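Local coordinates for protein ricin B-related lectin (Polyporus squamosus, PDB 5MUA) that binds galactose through a beta-trefoil lectin domain, and binds calcium and the inhibitor E-64 in a papain-like protease domain, at residues B[158-163]-B[168-173]; B[185-190]-B[251-256]. All blocks are in the same frame, centred on the assembly; numbering follows the deposited sequence. Where two conformers were deposited one is given.

Contact 1: residues B[158-163]-B[168-173]; sequences ATLLAC and QDFKSY
L160 and L161 of helix 153-162 meet F170 and S172 of strand 170-173. Helix and strand run nearly antiparallel, their axes 10.4 Å apart at the closest. L160 and F170 share the contact about equally. CG of L160 is anti to the backbone N (chi1 177°), which carries it toward the F170 ring; chi2 (61°) then sets CD1 and CD2. L160 CD2 comes to the edge of the F170 ring, in its plane, 3.8 Å from F170 CE2. L160 CD2 also lies 3.8 Å from S172 CB, so one methyl rests against the ring edge and the serine at once. The other branch, L160 CD1, reaches the far end of the ring, 4.0 Å from F170 CZ. The L160 and F170 side chains cross at about a right angle. L161, at the exposed margin, adds a looser touch. L161 CD2 sits 4.2 Å from F170 CD2, again near the ring plane. F170 therefore receives both leucines at its rim. The strand alternates. F170 and S172 face the helix, while K171 and Y173 point the other way, where they pack on the second subunit. There Y173 stacks on F283 of that subunit. In its own chain the strand pairs in parallel with strand 280-285 of the papain-like part, through K171 and Y173. Between the two segments the contact is apolar and small, 146 Å² in all. It relies on the fit of methyl groups against a ring edge, with no polar bond to fix its direction.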
# COMPACT_ATOMS: atom_id res chain seq x y z
N ALA B 158 15.91 11.80 -11.21
CA ALA B 158 17.27 11.86 -11.64
C ALA B 158 18.18 10.97 -10.81
O ALA B 158 18.98 10.20 -11.34
CB ALA B 158 17.80 13.30 -11.66
N THR B 159 18.04 11.05 -9.51
CA THR B 159 18.78 10.21 -8.63
C THR B 159 18.59 8.71 -8.98
O THR B 159 19.56 7.94 -9.13
CB THR B 159 18.40 10.54 -7.19
OG1 THR B 159 19.02 11.80 -6.91
CG2 THR B 159 18.94 9.53 -6.21
N LEU B 160 17.34 8.37 -9.16
CA LEU B 160 16.95 6.99 -9.43
C LEU B 160 17.54 6.52 -10.76
O LEU B 160 18.18 5.46 -10.82
CB LEU B 160 15.44 6.91 -9.46
CG LEU B 160 14.83 5.58 -9.78
CD1 LEU B 160 15.22 4.51 -8.77
CD2 LEU B 160 13.34 5.80 -9.84
N LEU B 161 17.42 7.33 -11.78
CA LEU B 161 18.06 7.00 -13.06
C LEU B 161 19.56 6.91 -13.06
O LEU B 161 20.09 6.27 -13.93
CB LEU B 161 17.56 7.89 -14.22
CG LEU B 161 16.07 7.72 -14.51
CD1 LEU B 161 15.66 8.70 -15.61
CD2 LEU B 161 15.68 6.28 -14.87
N ALA B 162 20.26 7.55 -12.12
CA ALA B 162 21.70 7.49 -12.08
C ALA B 162 22.26 6.37 -11.17
O ALA B 162 23.46 6.13 -11.10
CB ALA B 162 22.26 8.84 -11.65
N CYS B 163 21.40 5.66 -10.47
CA CYS B 163 21.88 4.61 -9.58
C CYS B 163 22.26 3.31 -10.33
O CYS B 163 21.82 3.09 -11.44
CB CYS B 163 20.87 4.38 -8.46
SG CYS B 163 19.69 3.01 -8.55
N GLN B 168 18.10 -2.43 -17.91
CA GLN B 168 17.93 -1.62 -19.13
C GLN B 168 16.52 -1.27 -19.40
O GLN B 168 16.23 -0.21 -19.94
CB GLN B 168 18.52 -2.31 -20.41
CG GLN B 168 20.01 -2.45 -20.39
CD GLN B 168 20.74 -2.56 -21.79
OE1 GLN B 168 20.47 -3.43 -22.65
NE2 GLN B 168 21.70 -1.64 -21.99
N ASP B 169 15.62 -2.16 -19.01
CA ASP B 169 14.22 -1.96 -19.24
C ASP B 169 13.47 -1.30 -18.09
O ASP B 169 12.20 -1.24 -18.10
CB ASP B 169 13.56 -3.32 -19.62
CG ASP B 169 13.59 -4.35 -18.50
OD1 ASP B 169 14.17 -4.16 -17.42
OD2 ASP B 169 13.01 -5.46 -18.68
N PHE B 170 14.22 -0.74 -17.15
CA PHE B 170 13.61 -0.14 -15.96
C PHE B 170 12.66 0.96 -16.37
O PHE B 170 13.01 1.80 -17.19
CB PHE B 170 14.66 0.54 -15.12
CG PHE B 170 14.13 1.20 -13.87
CD1 PHE B 170 13.68 0.43 -12.85
CD2 PHE B 170 14.17 2.56 -13.71
CE1 PHE B 170 13.17 0.99 -11.67
CE2 PHE B 170 13.75 3.12 -12.54
CZ PHE B 170 13.23 2.35 -11.51
N LYS B 171 11.47 0.95 -15.81
CA LYS B 171 10.53 2.09 -15.87
C LYS B 171 10.07 2.46 -14.48
O LYS B 171 9.83 1.60 -13.64
CB LYS B 171 9.29 1.73 -16.65
CG LYS B 171 9.48 1.15 -18.06
CD LYS B 171 9.80 2.19 -19.12
CE LYS B 171 9.86 1.57 -20.52
NZ LYS B 171 11.25 1.11 -20.80
N SER B 172 9.93 3.76 -14.24
CA SER B 172 9.45 4.23 -13.01
C SER B 172 8.34 5.25 -13.25
O SER B 172 8.22 5.82 -14.36
CB SER B 172 10.59 4.85 -12.22
OG SER B 172 11.17 5.89 -12.96
N TYR B 173 7.58 5.47 -12.18
CA TYR B 173 6.39 6.32 -12.19
C TYR B 173 6.39 7.17 -10.93
O TYR B 173 6.64 6.66 -9.85
CB TYR B 173 5.19 5.41 -12.24
CG TYR B 173 5.22 4.50 -13.47
CD1 TYR B 173 4.85 4.99 -14.74
CD2 TYR B 173 5.74 3.25 -13.39
CE1 TYR B 173 4.90 4.18 -15.85
CE2 TYR B 173 5.85 2.45 -14.50
CZ TYR B 173 5.42 2.93 -15.72
OH TYR B 173 5.53 2.11 -16.80

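Contact 2: residues B[185-190]-B[251-256]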
# COMPACT_ATOMS: atom_id res chain seq x y z
N ASP B 185 15.71 6.23 11.56
CA ASP B 185 14.94 6.03 12.76
C ASP B 185 13.49 6.08 12.47
O ASP B 185 12.70 5.29 13.01
CB ASP B 185 15.31 7.08 13.81
CG ASP B 185 16.66 6.81 14.48
OD1 ASP B 185 17.19 5.70 14.44
OD2 ASP B 185 17.18 7.75 15.11
N GLN B 186 13.09 7.01 11.60
CA GLN B 186 11.69 7.15 11.29
C GLN B 186 11.15 5.96 10.47
O GLN B 186 10.09 5.44 10.82
CB GLN B 186 11.45 8.44 10.54
CG GLN B 186 11.61 9.69 11.44
CD GLN B 186 11.84 10.95 10.64
OE1 GLN B 186 12.13 10.89 9.44
NE2 GLN B 186 11.77 12.09 11.29
N ILE B 187 11.89 5.57 9.44
CA ILE B 187 11.55 4.42 8.61
C ILE B 187 11.43 3.22 9.48
O ILE B 187 10.43 2.49 9.45
CB ILE B 187 12.57 4.20 7.49
CG1 ILE B 187 12.43 5.36 6.46
CG2 ILE B 187 12.29 2.92 6.73
CD1 ILE B 187 13.73 5.53 5.70
N SER B 188 12.44 2.96 10.29
CA SER B 188 12.36 1.85 11.19
C SER B 188 11.21 1.88 12.19
O SER B 188 10.64 0.82 12.48
CB SER B 188 13.70 1.63 11.88
OG SER B 188 14.60 1.16 10.92
N SER B 189 10.84 3.04 12.72
CA SER B 189 9.75 3.12 13.69
C SER B 189 8.41 2.78 12.99
O SER B 189 7.59 2.09 13.53
CB SER B 189 9.72 4.47 14.45
OG SER B 189 9.15 5.48 13.65
N ILE B 190 8.25 3.25 11.76
CA ILE B 190 7.04 2.92 10.95
C ILE B 190 6.98 1.42 10.71
O ILE B 190 5.93 0.83 10.80
CB ILE B 190 7.01 3.70 9.59
CG1 ILE B 190 6.88 5.19 9.84
CG2 ILE B 190 5.80 3.26 8.70
CD1 ILE B 190 7.34 6.05 8.66
N ASN B 251 11.68 -2.21 -1.04
CA ASN B 251 11.47 -0.76 -0.98
C ASN B 251 12.82 -0.01 -1.11
O ASN B 251 13.89 -0.60 -1.06
CB ASN B 251 10.78 -0.40 0.33
CG ASN B 251 9.39 -1.03 0.47
OD1 ASN B 251 9.19 -1.97 1.23
ND2 ASN B 251 8.46 -0.51 -0.28
N TRP B 252 12.73 1.31 -1.26
CA TRP B 252 13.91 2.10 -1.47
C TRP B 252 13.68 3.55 -1.09
O TRP B 252 12.53 4.04 -1.07
CB TRP B 252 14.41 2.04 -2.87
CG TRP B 252 13.46 2.57 -3.94
CD1 TRP B 252 12.50 1.84 -4.61
CD2 TRP B 252 13.42 3.89 -4.50
NE1 TRP B 252 11.85 2.67 -5.54
CE2 TRP B 252 12.43 3.91 -5.50
CE3 TRP B 252 14.13 5.07 -4.23
CZ2 TRP B 252 12.09 5.06 -6.18
CZ3 TRP B 252 13.83 6.20 -4.96
CH2 TRP B 252 12.84 6.18 -5.93
N PHE B 253 14.79 4.21 -0.84
CA PHE B 253 14.81 5.53 -0.28
C PHE B 253 16.06 6.26 -0.78
O PHE B 253 17.00 5.66 -1.38
CB PHE B 253 14.92 5.42 1.26
CG PHE B 253 13.74 4.75 1.92
CD1 PHE B 253 12.56 5.46 2.15
CD2 PHE B 253 13.80 3.45 2.31
CE1 PHE B 253 11.43 4.83 2.68
CE2 PHE B 253 12.70 2.82 2.89
CZ PHE B 253 11.52 3.52 3.08
N VAL B 254 16.09 7.55 -0.46
CA VAL B 254 17.36 8.30 -0.57
C VAL B 254 17.74 8.71 0.80
O VAL B 254 16.93 8.74 1.71
CB VAL B 254 17.36 9.47 -1.60
CG1 VAL B 254 16.92 9.01 -2.96
CG2 VAL B 254 16.47 10.61 -1.18
N GLU B 255 19.02 9.00 0.96
CA GLU B 255 19.62 9.20 2.26
C GLU B 255 19.62 10.70 2.54
O GLU B 255 19.98 11.48 1.69
CB GLU B 255 21.10 8.72 2.24
CG GLU B 255 21.30 7.21 2.22
CD GLU B 255 20.90 6.59 3.53
OE1 GLU B 255 21.09 7.20 4.59
OE2 GLU B 255 20.43 5.48 3.52
N ARG B 256 19.30 11.07 3.77
CA ARG B 256 19.53 12.44 4.19
C ARG B 256 20.92 12.98 4.10
O ARG B 256 21.08 14.13 3.72
CB ARG B 256 19.00 12.68 5.57
CG ARG B 256 17.73 13.47 5.38
CD ARG B 256 17.27 13.82 6.69
NE ARG B 256 15.84 13.82 6.78
CZ ARG B 256 15.26 14.17 7.90
NH1 ARG B 256 16.05 14.62 8.91
NH2 ARG B 256 13.94 14.17 7.98
O HOH W 1 13.36 14.45 10.71
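Helix-on-sheet packing in the papain-like domain brings I187 of helix 184-194 onto F253 of strand 246-255. The two side chains come from opposite directions. I187 lies over one face of the F253 ring as a CH-pi contact. I187 CD1 is 3.6 Å from the centroid of the F253 ring and only 6° off the ring normal, so this methyl sits almost squarely above the centre. I187 CG1 is anti to the carbonyl carbon (chi1 -69°), which leaves CG2 beside it, reaching past the CZ and CE2 side of the ring. CG2 of I187 lies 3.8 Å from F253 CZ, and CG1 of I187 lies 3.9 Å from F253 CE1. CD1 thus takes the centre, while CG1 and CG2 meet the CE1, CZ and CE2 side of the ring. I187 also packs on F215 of helix 208-226 and on F265, and F253 packs on C236, so the pair is part of a buried apolar core. The contact is away from the calcium and inhibitor sites.

A polar link lies beside it. Q186 and R256 cross at about a right angle, with the amide and guanidinium planes 80° apart. Q186 OE1 is 4.0 Å from R256 NH2 and is used instead by T183 N, just before the helix. R256 is held by other partners too: its NE donates to V181 O, and its NH1 bonds to Y10 OH in the lectin part of the chain. A water joins the two side chains. It lies at the guanidinium edge, in its plane, and accepts hydrogen bonds from Q186 NE2 at 2.9 Å and from R256 NH2 at 2.8 Å.

Along the chain, contact 1 comes first. It closes a short connection, four residues between its segments, that includes strand 166-167. Contact 2 opens afterwards, at helix 184-194, and closes a much larger loop, with 60 residues between its segments. That loop contains helix 208-226 and strand 233-243. The two contacts are in series; they neither nest nor cross. They meet at strand 246-255. L160 CD2 lies 3.9 Å from W252 CZ2, and T159 CG2 lies 3.9 Å from V254 CG1. W252 and V254 alternate with F253 along the strand. Helix 153-162 and helix 184-194 therefore pack on opposite sides of it.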